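Side-chain contacts in HepC.19480.a.B1 (Helicobacter pylori, PDB 6MTZ), which is of unknown function but is probably a DHH-family phosphoesterase that hydrolyses phosphoester or phosphodiester bonds: residues A23-S28 with C37-Y42; Q97-D102 with Y130-K135; E45-I50 with L76-Y81; R194-K199 with R223-A228. One frame throughout, in Å; residues are numbered along the deposited sequence.

Contact 1: residues A23-S28 with C37-Y42; sequences ACQLVS and CYNANY
Q25 reaches from helix 19-29 to the amide of N39 and the carbonyl of Y38 on strand 35-39, and these polar groups form the tight half of the contact. Its CG stands beside the backbone N (chi1 -67°) and the chain then runs straight, carrying the amide across to the strand. N39 comes from the opposite direction, and its ND2 donates a hydrogen bond to Q25 OE1 (2.9 Å), fairly straight but arriving from above the carbonyl plane. The two amides are turned almost perpendicular, 82° apart. Q25 NE2 makes a weak bond to Y38 O at 2.9 Å and another bond to the carbonyl of H13. The looser side is C37, whose CB lies 3.5 Å from Q25 NE2; its thiol is the more distant touch, SG 4.0 Å from Q25 CG. Solvent hardly enters: the touching residues are all buried, and the chain becomes exposed only farther on, towards Y42. Glutamine suits the place because its long arm carries both a donor and an acceptor. The elements joined belong to the beta-alpha-beta unit of strand 10-15, helix 19-29 and strand 35-39. Chemically, bonds from N39 to R194 and H16 O, and from Q25 to H13 O, orient the two buried amides, even though the acceptors Q25 OE1 and N39 OD1 are held 3.3 Å apart, with R194 bonding OD1.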
loop_
_atom_site.group_PDB
_atom_site.type_symbol
_atom_site.label_atom_id
_atom_site.label_comp_id
_atom_site.label_asym_id
_atom_site.label_seq_id
_atom_site.Cartn_x
_atom_site.Cartn_y
_atom_site.Cartn_z
ATOM N N ALA A 23 -5.972 9.777 -1.163
ATOM C CA ALA A 23 -6.201 11.091 -1.767
ATOM C C ALA A 23 -5.212 12.148 -1.257
ATOM O O ALA A 23 -4.842 13.068 -2.002
ATOM C CB ALA A 23 -7.643 11.522 -1.497
ATOM N N CYS A 24 -4.782 12.048 0.007
ATOM C CA CYS A 24 -3.730 12.944 0.491
ATOM C C CYS A 24 -2.520 12.887 -0.424
ATOM O O CYS A 24 -1.880 13.906 -0.691
ATOM C CB CYS A 24 -3.325 12.571 1.924
ATOM S SG CYS A 24 -4.595 12.946 3.144
ATOM N N GLN A 25 -2.188 11.696 -0.912
ATOM C CA GLN A 25 -0.985 11.517 -1.709
ATOM C C GLN A 25 -1.194 11.857 -3.177
ATOM O O GLN A 25 -0.240 12.268 -3.845
ATOM C CB GLN A 25 -0.490 10.083 -1.557
ATOM C CG GLN A 25 -0.001 9.825 -0.144
ATOM C CD GLN A 25 0.317 8.377 0.115
ATOM O OE1 GLN A 25 -0.364 7.474 -0.378
ATOM N NE2 GLN A 25 1.353 8.143 0.907
ATOM N N LEU A 26 -2.418 11.698 -3.698
ATOM C CA LEU A 26 -2.735 12.325 -4.978
ATOM C C LEU A 26 -2.491 13.821 -4.895
ATOM O O LEU A 26 -1.887 14.420 -5.796
ATOM C CB LEU A 26 -4.186 12.043 -5.376
ATOM C CG LEU A 26 -4.668 12.573 -6.738
ATOM C CD1 LEU A 26 -5.795 11.710 -7.267
ATOM C CD2 LEU A 26 -5.157 14.008 -6.669
ATOM N N VAL A 27 -2.944 14.436 -3.807
ATOM C CA VAL A 27 -2.802 15.878 -3.666
ATOM C C VAL A 27 -1.332 16.249 -3.584
ATOM O O VAL A 27 -0.857 17.121 -4.320
ATOM C CB VAL A 27 -3.585 16.373 -2.439
ATOM C CG1 VAL A 27 -3.129 17.787 -2.049
ATOM C CG2 VAL A 27 -5.098 16.339 -2.716
ATOM N N SER A 28 -0.574 15.566 -2.717
ATOM C CA SER A 28 0.820 15.956 -2.518
ATOM C C SER A 28 1.641 15.753 -3.777
ATOM O O SER A 28 2.578 16.517 -4.022
ATOM C CB SER A 28 1.455 15.192 -1.358
ATOM O OG SER A 28 1.585 13.815 -1.643
ATOM N N CYS A 37 6.411 8.231 -1.315
ATOM C CA CYS A 37 5.231 8.012 -0.499
ATOM C C CYS A 37 5.318 6.691 0.263
ATOM O O CYS A 37 6.001 5.750 -0.141
ATOM C CB CYS A 37 3.965 8.022 -1.353
ATOM S SG CYS A 37 3.533 9.612 -2.032
ATOM N N TYR A 38 4.582 6.638 1.369
ATOM C CA TYR A 38 4.533 5.491 2.261
ATOM C C TYR A 38 3.123 5.403 2.815
ATOM O O TYR A 38 2.455 6.427 3.002
ATOM C CB TYR A 38 5.520 5.630 3.435
ATOM C CG TYR A 38 6.964 5.880 3.055
ATOM C CD1 TYR A 38 7.392 7.148 2.682
ATOM C CD2 TYR A 38 7.911 4.857 3.107
ATOM C CE1 TYR A 38 8.705 7.391 2.348
ATOM C CE2 TYR A 38 9.236 5.097 2.776
ATOM C CZ TYR A 38 9.621 6.374 2.398
ATOM O OH TYR A 38 10.926 6.654 2.065
ATOM N N ASN A 39 2.677 4.185 3.107
ATOM C CA ASN A 39 1.342 4.009 3.653
ATOM C C ASN A 39 1.374 3.021 4.801
ATOM O O ASN A 39 2.210 2.114 4.847
ATOM C CB ASN A 39 0.345 3.556 2.586
ATOM C CG ASN A 39 0.213 4.577 1.460
ATOM O OD1 ASN A 39 1.072 4.659 0.576
ATOM N ND2 ASN A 39 -0.851 5.363 1.496
ATOM N N ALA A 40 0.435 3.209 5.725
ATOM C CA ALA A 40 0.347 2.390 6.918
ATOM C C ALA A 40 -1.113 2.287 7.315
ATOM O O ALA A 40 -1.874 3.244 7.156
ATOM C CB ALA A 40 1.191 2.986 8.059
ATOM N N ASN A 41 -1.509 1.117 7.796
ATOM C CA ASN A 41 -2.857 0.969 8.316
ATOM C C ASN A 41 -2.821 1.173 9.826
ATOM O O ASN A 41 -3.125 2.266 10.311
ATOM C CB ASN A 41 -3.434 -0.399 7.952
ATOM C CG ASN A 41 -4.879 -0.542 8.355
ATOM O OD1 ASN A 41 -5.523 0.429 8.743
ATOM N ND2 ASN A 41 -5.403 -1.756 8.266
ATOM N N TYR A 42 -2.411 0.140 10.561
ATOM C CA TYR A 42 -2.398 0.127 12.020
ATOM C C TYR A 42 -1.062 0.603 12.590
ATOM O O TYR A 42 -0.128 0.949 11.867
ATOM C CB TYR A 42 -2.707 -1.274 12.537
ATOM C CG TYR A 42 -4.057 -1.758 12.112
ATOM C CD1 TYR A 42 -5.200 -1.056 12.461
ATOM C CD2 TYR A 42 -4.198 -2.916 11.362
ATOM C CE1 TYR A 42 -6.453 -1.490 12.072
ATOM C CE2 TYR A 42 -5.451 -3.362 10.970
ATOM C CZ TYR A 42 -6.574 -2.641 11.327
ATOM O OH TYR A 42 -7.823 -3.067 10.941
#

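Contact 2: residues Q97-D102 with Y130-K135; sequences QIQLLD and YEFLKK. With EDO (1,2-ethanediol), chain C.
F132 turns one face of its ring to Q99, and the aliphatic stem of the glutamine lies over it. Q99 CG sits 3.9 Å from the ring centroid of F132, 23° off the normal, a CH-pi contact displaced toward the CZ side. The two side chains meet at a slant, with the amide plane inclined 61° to the ring. What sets this pose is the bend in Q99: after CG leaves anti to the backbone N, chi2 near 62° folds the amide back along its own strand, where NE2 donates to L100 O at 3.1 Å. The methylene is thus presented to the ring while NE2 is used beside it, and Q99 OE1 lies 3.7 Å from F132 CE1.

Strand 95-102 belongs to the five-stranded parallel sheet of the Rossmann-like domain, and it ends at D102, the first residue of the DHH motif that names the family. Helix 125-136 packs over it, running roughly antiparallel, and the axes of the two short segments approach to 10.6 Å. L101, two residues beyond Q99, also points at the helix and crosses F132 at about a right angle, its CD1 3.9 Å from F132 CB. A branched aliphatic fits this more deeply buried spot, and it also packs on I128 and V129. Toward the exposed end Q97 lies at the rim of the ring, NE2 4.4 Å from F132 CZ, where a long polar residue can remain in solvent. Farther round the helix, 1,2-ethanediol, probably from the crystallisation liquor, donates from O2 to E131 OE1 at 2.9 Å and lies at the edge of the Y130 ring.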
loop_
_atom_site.group_PDB
_atom_site.type_symbol
_atom_site.label_atom_id
_atom_site.label_comp_id
_atom_site.label_asym_id
_atom_site.label_seq_id
_atom_site.Cartn_x
_atom_site.Cartn_y
_atom_site.Cartn_z
ATOM N N GLN A 97 12.094 19.562 8.028
ATOM C CA GLN A 97 10.803 20.051 8.496
ATOM C C GLN A 97 9.824 18.895 8.619
ATOM O O GLN A 97 9.867 17.937 7.846
ATOM C CB GLN A 97 10.236 21.096 7.541
ATOM C CG GLN A 97 8.876 21.643 7.947
ATOM C CD GLN A 97 8.404 22.759 7.030
ATOM O OE1 GLN A 97 9.198 23.330 6.275
ATOM N NE2 GLN A 97 7.109 23.074 7.089
ATOM N N ILE A 98 8.929 18.987 9.593
ATOM C CA ILE A 98 7.922 17.957 9.796
ATOM C C ILE A 98 6.566 18.615 9.976
ATOM O O ILE A 98 6.435 19.609 10.701
ATOM C CB ILE A 98 8.252 17.056 11.001
ATOM C CG1 ILE A 98 7.058 16.166 11.329
ATOM C CG2 ILE A 98 8.655 17.873 12.219
ATOM C CD1 ILE A 98 7.296 15.330 12.545
ATOM N N GLN A 99 5.557 18.060 9.316
ATOM C CA GLN A 99 4.185 18.530 9.455
ATOM C C GLN A 99 3.253 17.327 9.470
ATOM O O GLN A 99 3.216 16.555 8.503
ATOM C CB GLN A 99 3.812 19.485 8.321
ATOM C CG GLN A 99 2.422 20.075 8.442
ATOM C CD GLN A 99 2.281 20.909 9.693
ATOM O OE1 GLN A 99 2.867 21.987 9.794
ATOM N NE2 GLN A 99 1.512 20.410 10.664
ATOM N N LEU A 100 2.511 17.167 10.559
ATOM C CA LEU A 100 1.476 16.146 10.659
ATOM C C LEU A 100 0.119 16.825 10.540
ATOM O O LEU A 100 -0.140 17.820 11.226
ATOM C CB LEU A 100 1.576 15.357 11.972
ATOM C CG LEU A 100 0.629 14.139 12.084
ATOM C CD1 LEU A 100 1.282 12.947 12.771
ATOM C CD2 LEU A 100 -0.696 14.472 12.785
ATOM N N LEU A 101 -0.734 16.285 9.669
ATOM C CA LEU A 101 -2.080 16.791 9.420
ATOM C C LEU A 101 -3.068 15.659 9.641
ATOM O O LEU A 101 -2.955 14.616 8.992
ATOM C CB LEU A 101 -2.214 17.315 7.988
ATOM C CG LEU A 101 -1.176 18.367 7.613
ATOM C CD1 LEU A 101 -1.216 18.645 6.123
ATOM C CD2 LEU A 101 -1.367 19.660 8.436
ATOM N N ASP A 102 -4.047 15.861 10.525
ATOM C CA ASP A 102 -4.988 14.785 10.824
ATOM C C ASP A 102 -6.265 15.363 11.421
ATOM O O ASP A 102 -6.316 16.525 11.835
ATOM C CB ASP A 102 -4.377 13.738 11.771
ATOM C CG ASP A 102 -5.327 12.575 12.038
ATOM O OD1 ASP A 102 -5.917 12.082 11.057
ATOM O OD2 ASP A 102 -5.521 12.186 13.211
ATOM N N TYR A 130 -4.507 19.598 1.318
ATOM C CA TYR A 130 -4.589 20.480 0.160
ATOM C C TYR A 130 -4.404 21.935 0.571
ATOM O O TYR A 130 -3.622 22.678 -0.039
ATOM C CB TYR A 130 -5.918 20.304 -0.582
ATOM C CG TYR A 130 -6.007 21.292 -1.731
ATOM C CD1 TYR A 130 -5.200 21.145 -2.842
ATOM C CD2 TYR A 130 -6.837 22.418 -1.656
ATOM C CE1 TYR A 130 -5.245 22.072 -3.898
ATOM C CE2 TYR A 130 -6.891 23.356 -2.701
ATOM C CZ TYR A 130 -6.085 23.181 -3.811
ATOM O OH TYR A 130 -6.115 24.092 -4.849
ATOM N N GLU A 131 -5.100 22.358 1.620
ATOM C CA GLU A 131 -5.028 23.766 1.994
ATOM C C GLU A 131 -3.659 24.110 2.563
ATOM O O GLU A 131 -3.128 25.195 2.298
ATOM C CB GLU A 131 -6.172 24.107 2.954
ATOM C CG GLU A 131 -7.441 24.446 2.138
ATOM C CD GLU A 131 -8.776 24.273 2.856
ATOM O OE1 GLU A 131 -9.806 24.421 2.168
ATOM O OE2 GLU A 131 -8.817 23.996 4.073
ATOM N N PHE A 132 -3.033 23.178 3.283
ATOM C CA PHE A 132 -1.675 23.425 3.765
ATOM C C PHE A 132 -0.681 23.532 2.608
ATOM O O PHE A 132 0.152 24.442 2.578
ATOM C CB PHE A 132 -1.246 22.325 4.745
ATOM C CG PHE A 132 0.206 22.393 5.124
ATOM C CD1 PHE A 132 0.644 23.280 6.112
ATOM C CD2 PHE A 132 1.132 21.569 4.516
ATOM C CE1 PHE A 132 1.982 23.332 6.474
ATOM C CE2 PHE A 132 2.484 21.626 4.866
ATOM C CZ PHE A 132 2.907 22.506 5.829
ATOM N N LEU A 133 -0.730 22.594 1.657
ATOM C CA LEU A 133 0.213 22.661 0.542
ATOM C C LEU A 133 -0.054 23.886 -0.328
ATOM O O LEU A 133 0.886 24.578 -0.741
ATOM C CB LEU A 133 0.150 21.370 -0.294
ATOM C CG LEU A 133 0.560 20.103 0.462
ATOM C CD1 LEU A 133 0.654 18.894 -0.478
ATOM C CD2 LEU A 133 1.889 20.331 1.185
ATOM N N LYS A 134 -1.327 24.176 -0.614
ATOM C CA LYS A 134 -1.646 25.308 -1.482
ATOM C C LYS A 134 -1.162 26.621 -0.878
ATOM O O LYS A 134 -0.695 27.510 -1.601
ATOM C CB LYS A 134 -3.151 25.365 -1.750
ATOM C CG LYS A 134 -3.566 26.392 -2.800
ATOM C CD LYS A 134 -3.095 26.032 -4.216
ATOM C CE LYS A 134 -3.512 27.130 -5.215
ATOM N NZ LYS A 134 -3.152 26.830 -6.654
ATOM N N LYS A 135 -1.258 26.761 0.450
ATOM C CA LYS A 135 -0.815 27.998 1.087
ATOM C C LYS A 135 0.687 28.212 0.938
ATOM O O LYS A 135 1.143 29.364 0.903
ATOM C CB LYS A 135 -1.207 28.026 2.572
ATOM C CG LYS A 135 -2.703 28.243 2.813
ATOM C CD LYS A 135 -2.977 29.180 3.968
ATOM C CE LYS A 135 -3.487 28.466 5.192
ATOM N NZ LYS A 135 -4.056 29.446 6.176
HETATM C C1 EDO C . -11.322 22.370 -2.187
HETATM O O1 EDO C . -12.712 22.455 -1.844
HETATM C C2 EDO C . -10.470 22.363 -0.917
HETATM O O2 EDO C . -9.922 23.659 -0.654
#

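Contact 3: residues E45-I50 with L76-Y81; sequences EVSARI and LNEAEY
E78 and S47 are brought together by a folded glutamate: chi1 of E78 is -95°, well off the staggered value, and chi2 near -57° bends the chain so that its carboxylate turns across the gap. S47 holds OG beside its backbone N, and the hydroxyl lies over the face of the carboxylate, with S47 OG 2.9 Å from E78 OE2 and 3.0 Å from E78 CD. The other carboxylate oxygen, E78 OE1, is 3.2 Å from I50 CD1, a close approach of a methyl to a charged oxygen. The I50 and E78 side chains overlap lengthwise while pointing oppositely. I50 CG2 then meets Y81 CE2 at 4.1 Å, at the edge of the phenol ring.

The two helices, 43-59 and 76-85, run side by side with the short segments almost exactly parallel (3°) and their axes 11.2 Å apart. Both are connecting helices of the parallel alpha/beta domain, where successive crossovers place neighbouring helices in the same sense. Residue types follow depth: I50 faces inward and packs on L14 of the sheet, whereas serine, glutamate and tyrosine suit the wetter rim. A water lies 2.7 Å from S47 O.

The chemistry is therefore mixed: buried I50 meets both the carboxylate and the Y81 edge, while S47 and the water lie toward solvent, and the water bonds E78 OE2 only weakly.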
loop_
_atom_site.group_PDB
_atom_site.type_symbol
_atom_site.label_atom_id
_atom_site.label_comp_id
_atom_site.label_asym_id
_atom_site.label_seq_id
_atom_site.Cartn_x
_atom_site.Cartn_y
_atom_site.Cartn_z
ATOM N N GLU A 45 2.617 -0.841 11.722
ATOM C CA GLU A 45 3.049 -0.388 10.405
ATOM C C GLU A 45 3.455 1.087 10.437
ATOM O O GLU A 45 4.438 1.476 9.797
ATOM C CB GLU A 45 1.947 -0.641 9.362
ATOM C CG GLU A 45 2.420 -0.485 7.903
ATOM C CD GLU A 45 1.413 -0.986 6.845
ATOM O OE1 GLU A 45 0.205 -1.110 7.143
ATOM O OE2 GLU A 45 1.837 -1.244 5.691
ATOM N N VAL A 46 2.730 1.921 11.191
ATOM C CA VAL A 46 3.067 3.350 11.242
ATOM C C VAL A 46 4.493 3.542 11.744
ATOM O O VAL A 46 5.281 4.302 11.163
ATOM C CB VAL A 46 2.061 4.121 12.114
ATOM C CG1 VAL A 46 2.536 5.558 12.313
ATOM C CG2 VAL A 46 0.674 4.095 11.481
ATOM N N SER A 47 4.851 2.837 12.823
ATOM C CA SER A 47 6.206 2.939 13.356
ATOM C C SER A 47 7.227 2.439 12.351
ATOM O O SER A 47 8.305 3.030 12.207
ATOM C CB SER A 47 6.320 2.163 14.670
ATOM O OG SER A 47 5.587 2.821 15.684
ATOM N N ALA A 48 6.903 1.359 11.631
ATOM C CA ALA A 48 7.831 0.857 10.624
ATOM C C ALA A 48 8.085 1.903 9.550
ATOM O O ALA A 48 9.233 2.122 9.146
ATOM C CB ALA A 48 7.299 -0.431 9.998
ATOM N N ARG A 49 7.031 2.575 9.088
ATOM C CA ARG A 49 7.223 3.576 8.047
ATOM C C ARG A 49 8.008 4.769 8.575
ATOM O O ARG A 49 8.795 5.364 7.832
ATOM C CB ARG A 49 5.879 4.017 7.465
ATOM C CG ARG A 49 4.958 2.887 6.930
ATOM C CD ARG A 49 5.606 2.006 5.851
ATOM N NE ARG A 49 4.748 0.873 5.497
ATOM C CZ ARG A 49 5.189 -0.318 5.090
ATOM N NH1 ARG A 49 6.484 -0.543 4.969
ATOM N NH2 ARG A 49 4.332 -1.292 4.801
ATOM N N ILE A 50 7.841 5.114 9.855
ATOM C CA ILE A 50 8.597 6.238 10.392
ATOM C C ILE A 50 10.075 5.885 10.450
ATOM O O ILE A 50 10.940 6.708 10.123
ATOM C CB ILE A 50 8.033 6.661 11.764
ATOM C CG1 ILE A 50 6.704 7.396 11.572
ATOM C CG2 ILE A 50 9.003 7.566 12.493
ATOM C CD1 ILE A 50 5.878 7.506 12.817
ATOM N N LEU A 76 1.931 9.098 21.958
ATOM C CA LEU A 76 2.938 10.011 22.495
ATOM C C LEU A 76 4.341 9.493 22.234
ATOM O O LEU A 76 5.255 10.268 21.929
ATOM C CB LEU A 76 2.725 10.215 23.994
ATOM C CG LEU A 76 1.621 11.172 24.449
ATOM C CD1 LEU A 76 1.517 11.172 25.967
ATOM C CD2 LEU A 76 1.879 12.587 23.930
ATOM N N ASN A 77 4.524 8.181 22.330
ATOM C CA ASN A 77 5.857 7.617 22.197
ATOM C C ASN A 77 6.385 7.764 20.776
ATOM O O ASN A 77 7.565 8.080 20.583
ATOM C CB ASN A 77 5.838 6.150 22.617
ATOM C CG ASN A 77 7.216 5.559 22.692
ATOM O OD1 ASN A 77 7.860 5.595 23.742
ATOM N ND2 ASN A 77 7.690 5.020 21.574
ATOM N N GLU A 78 5.532 7.541 19.771
ATOM C CA GLU A 78 5.976 7.689 18.385
ATOM C C GLU A 78 6.199 9.150 18.018
ATOM O O GLU A 78 7.117 9.465 17.250
ATOM C CB GLU A 78 4.973 7.049 17.429
ATOM C CG GLU A 78 5.332 5.621 17.058
ATOM C CD GLU A 78 6.714 5.508 16.427
ATOM O OE1 GLU A 78 7.008 6.289 15.501
ATOM O OE2 GLU A 78 7.508 4.643 16.857
ATOM N N ALA A 79 5.366 10.057 18.537
ATOM C CA ALA A 79 5.601 11.481 18.306
ATOM C C ALA A 79 6.902 11.931 18.959
ATOM O O ALA A 79 7.672 12.692 18.361
ATOM C CB ALA A 79 4.423 12.308 18.824
ATOM N N GLU A 80 7.174 11.449 20.177
ATOM C CA GLU A 80 8.447 11.739 20.831
ATOM C C GLU A 80 9.613 11.193 20.023
ATOM O O GLU A 80 10.627 11.877 19.834
ATOM C CB GLU A 80 8.471 11.151 22.245
ATOM C CG GLU A 80 7.976 12.082 23.347
ATOM C CD GLU A 80 8.802 13.356 23.463
ATOM O OE1 GLU A 80 9.954 13.379 22.974
ATOM O OE2 GLU A 80 8.295 14.341 24.042
ATOM N N TYR A 81 9.495 9.948 19.556
ATOM C CA TYR A 81 10.580 9.330 18.800
ATOM C C TYR A 81 10.889 10.128 17.544
ATOM O O TYR A 81 12.057 10.368 17.220
ATOM C CB TYR A 81 10.215 7.888 18.445
ATOM C CG TYR A 81 11.196 7.190 17.518
ATOM C CD1 TYR A 81 12.364 6.612 18.011
ATOM C CD2 TYR A 81 10.942 7.090 16.157
ATOM C CE1 TYR A 81 13.255 5.965 17.168
ATOM C CE2 TYR A 81 11.828 6.443 15.307
ATOM C CZ TYR A 81 12.982 5.884 15.818
ATOM O OH TYR A 81 13.861 5.242 14.971
HETATM O O HOH W 1 9.601 4.441 14.177
#

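Contact 4: residues R194-K199 with R223-A228; sequences RDYKLK and RLKKIA
Two successive helices, 190-203 and 213-228, meet in the helical region that follows the parallel-sheet domain, with Y196 as the main link between them. Its CG is anti to the backbone N (chi1 174°), which swings the ring out to the second helix. There A228 meets it at the edge, in the ring plane, with CB 3.8 Å from Y196 CD1. Alanine suits this place because its single methyl lets the helix backbone come close, the CA atoms of Y196 and A228 being 6.5 Å apart. The phenol end crosses K225 at a slant: Y196 OH lies 3.2 Å from K225 CE and 3.5 Å from K225 CB. The lysine chain bends at chi3 (63°), which curls its CE back toward the hydroxyl.

The polar ends are tied together by E183, whose carboxylate is hydrogen-bonded to Y196 OH and forms a salt bridge with K225 NZ. A buried lysine and a buried tyrosine are thus both paired, and the negative charge of E183 probably favours the charged form of the amine. This is ordinary helix-helix packing within the all-helical region between the DHH-type domain and the C-terminal sheet domain.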
loop_
_atom_site.group_PDB
_atom_site.type_symbol
_atom_site.label_atom_id
_atom_site.label_comp_id
_atom_site.label_asym_id
_atom_site.label_seq_id
_atom_site.Cartn_x
_atom_site.Cartn_y
_atom_site.Cartn_z
ATOM N N ARG A 194 0.063 1.629 -5.028
ATOM C CA ARG A 194 -0.294 3.033 -4.859
ATOM C C ARG A 194 -0.557 3.698 -6.202
ATOM O O ARG A 194 -1.537 4.436 -6.349
ATOM C CB ARG A 194 0.809 3.768 -4.107
ATOM C CG ARG A 194 0.557 5.266 -3.905
ATOM C CD ARG A 194 1.721 5.934 -3.116
ATOM N NE ARG A 194 2.045 5.206 -1.895
ATOM C CZ ARG A 194 3.066 4.361 -1.743
ATOM N NH1 ARG A 194 3.910 4.114 -2.749
ATOM N NH2 ARG A 194 3.238 3.756 -0.570
ATOM N N ASP A 195 0.293 3.427 -7.198
ATOM C CA ASP A 195 0.107 4.011 -8.523
ATOM C C ASP A 195 -1.239 3.621 -9.115
ATOM O O ASP A 195 -1.932 4.448 -9.724
ATOM C CB ASP A 195 1.229 3.554 -9.457
ATOM C CG ASP A 195 2.576 4.155 -9.102
ATOM O OD1 ASP A 195 2.645 5.007 -8.190
ATOM O OD2 ASP A 195 3.572 3.774 -9.742
ATOM N N TYR A 196 -1.609 2.352 -8.961
ATOM C CA TYR A 196 -2.883 1.847 -9.461
ATOM C C TYR A 196 -4.068 2.587 -8.834
ATOM O O TYR A 196 -4.936 3.105 -9.546
ATOM C CB TYR A 196 -2.930 0.351 -9.166
ATOM C CG TYR A 196 -4.200 -0.406 -9.453
ATOM C CD1 TYR A 196 -4.861 -0.309 -10.676
ATOM C CD2 TYR A 196 -4.680 -1.301 -8.516
ATOM C CE1 TYR A 196 -6.015 -1.062 -10.914
ATOM C CE2 TYR A 196 -5.801 -2.039 -8.734
ATOM C CZ TYR A 196 -6.475 -1.925 -9.921
ATOM O OH TYR A 196 -7.597 -2.718 -10.074
ATOM N N LYS A 197 -4.136 2.616 -7.500
ATOM C CA LYS A 197 -5.229 3.314 -6.830
ATOM C C LYS A 197 -5.238 4.780 -7.216
ATOM O O LYS A 197 -6.299 5.339 -7.506
ATOM C CB LYS A 197 -5.128 3.177 -5.300
ATOM C CG LYS A 197 -5.286 1.748 -4.769
ATOM C CD LYS A 197 -5.148 1.690 -3.257
ATOM C CE LYS A 197 -5.291 0.291 -2.684
ATOM N NZ LYS A 197 -6.582 -0.338 -2.970
ATOM N N LEU A 198 -4.058 5.414 -7.265
ATOM C CA LEU A 198 -4.022 6.840 -7.570
ATOM C C LEU A 198 -4.426 7.104 -9.010
ATOM O O LEU A 198 -5.067 8.124 -9.301
ATOM C CB LEU A 198 -2.634 7.421 -7.300
ATOM C CG LEU A 198 -2.249 7.464 -5.820
ATOM C CD1 LEU A 198 -1.038 8.348 -5.662
ATOM C CD2 LEU A 198 -3.406 7.960 -4.979
ATOM N N LYS A 199 -4.052 6.210 -9.928
ATOM C CA LYS A 199 -4.539 6.335 -11.298
ATOM C C LYS A 199 -6.061 6.272 -11.328
ATOM O O LYS A 199 -6.717 7.115 -11.946
ATOM C CB LYS A 199 -3.949 5.239 -12.190
ATOM N N ARG A 223 -14.183 -1.899 -15.957
ATOM C CA ARG A 223 -13.399 -1.899 -17.187
ATOM C C ARG A 223 -12.149 -1.043 -17.021
ATOM O O ARG A 223 -11.062 -1.422 -17.470
ATOM C CB ARG A 223 -14.262 -1.400 -18.361
ATOM C CG ARG A 223 -13.565 -1.442 -19.722
ATOM C CD ARG A 223 -14.494 -1.105 -20.907
ATOM N NE ARG A 223 -13.735 -1.161 -22.153
ATOM C CZ ARG A 223 -13.624 -2.246 -22.913
ATOM N NH1 ARG A 223 -14.269 -3.352 -22.589
ATOM N NH2 ARG A 223 -12.876 -2.220 -24.010
ATOM N N LEU A 224 -12.278 0.098 -16.333
ATOM C CA LEU A 224 -11.116 0.945 -16.069
ATOM C C LEU A 224 -10.056 0.210 -15.260
ATOM O O LEU A 224 -8.859 0.349 -15.528
ATOM C CB LEU A 224 -11.531 2.225 -15.331
ATOM C CG LEU A 224 -12.358 3.252 -16.098
ATOM C CD1 LEU A 224 -12.660 4.463 -15.183
ATOM C CD2 LEU A 224 -11.628 3.687 -17.375
ATOM N N LYS A 225 -10.475 -0.559 -14.251
ATOM C CA LYS A 225 -9.514 -1.304 -13.443
ATOM C C LYS A 225 -8.755 -2.317 -14.286
ATOM O O LYS A 225 -7.537 -2.475 -14.130
ATOM C CB LYS A 225 -10.222 -2.013 -12.283
ATOM C CG LYS A 225 -10.913 -1.076 -11.284
ATOM C CD LYS A 225 -11.693 -1.908 -10.236
ATOM C CE LYS A 225 -10.736 -2.776 -9.407
ATOM N NZ LYS A 225 -11.440 -3.458 -8.246
ATOM N N LYS A 226 -9.469 -3.044 -15.149
ATOM C CA LYS A 226 -8.818 -4.016 -16.022
ATOM C C LYS A 226 -7.762 -3.344 -16.887
ATOM O O LYS A 226 -6.686 -3.908 -17.118
ATOM C CB LYS A 226 -9.849 -4.717 -16.916
ATOM C CG LYS A 226 -10.660 -5.792 -16.242
ATOM C CD LYS A 226 -11.420 -6.596 -17.314
ATOM C CE LYS A 226 -12.040 -7.844 -16.762
ATOM N NZ LYS A 226 -12.787 -8.624 -17.784
ATOM N N ILE A 227 -8.049 -2.130 -17.363
ATOM C CA ILE A 227 -7.097 -1.428 -18.211
ATOM C C ILE A 227 -5.937 -0.897 -17.385
ATOM O O ILE A 227 -4.775 -0.983 -17.800
ATOM C CB ILE A 227 -7.807 -0.307 -18.989
ATOM C CG1 ILE A 227 -8.693 -0.923 -20.070
ATOM C CG2 ILE A 227 -6.803 0.620 -19.641
ATOM C CD1 ILE A 227 -9.620 0.049 -20.659
ATOM N N ALA A 228 -6.223 -0.350 -16.203
ATOM C CA ALA A 228 -5.131 0.175 -15.381
ATOM C C ALA A 228 -4.179 -0.938 -14.961
ATOM O O ALA A 228 -2.993 -0.686 -14.721
ATOM C CB ALA A 228 -5.687 0.893 -14.152
#

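Contacts 1 and 4 are buried, whereas contacts 2 and 3 are partly open to solvent. The first three all belong to the parallel-sheet domain: contacts 1 and 2 set helices 19-29 and 125-136 against its strands and touch through S28, V27, Y130 and L133, while contact 3 pairs two of its helices. Contact 4 lies in the helical region, yet R194 of its first segment bonds to N39 of contact 1, joining the two parts. R49 of contact 3 similarly bonds to N39 O. Chemistry follows place: paired amides in contact 1, ring and aliphatic packing in contact 2, a hydrated polar edge in contact 3, and tyrosine packing with a buried lysine, both tied to E183, in contact 4.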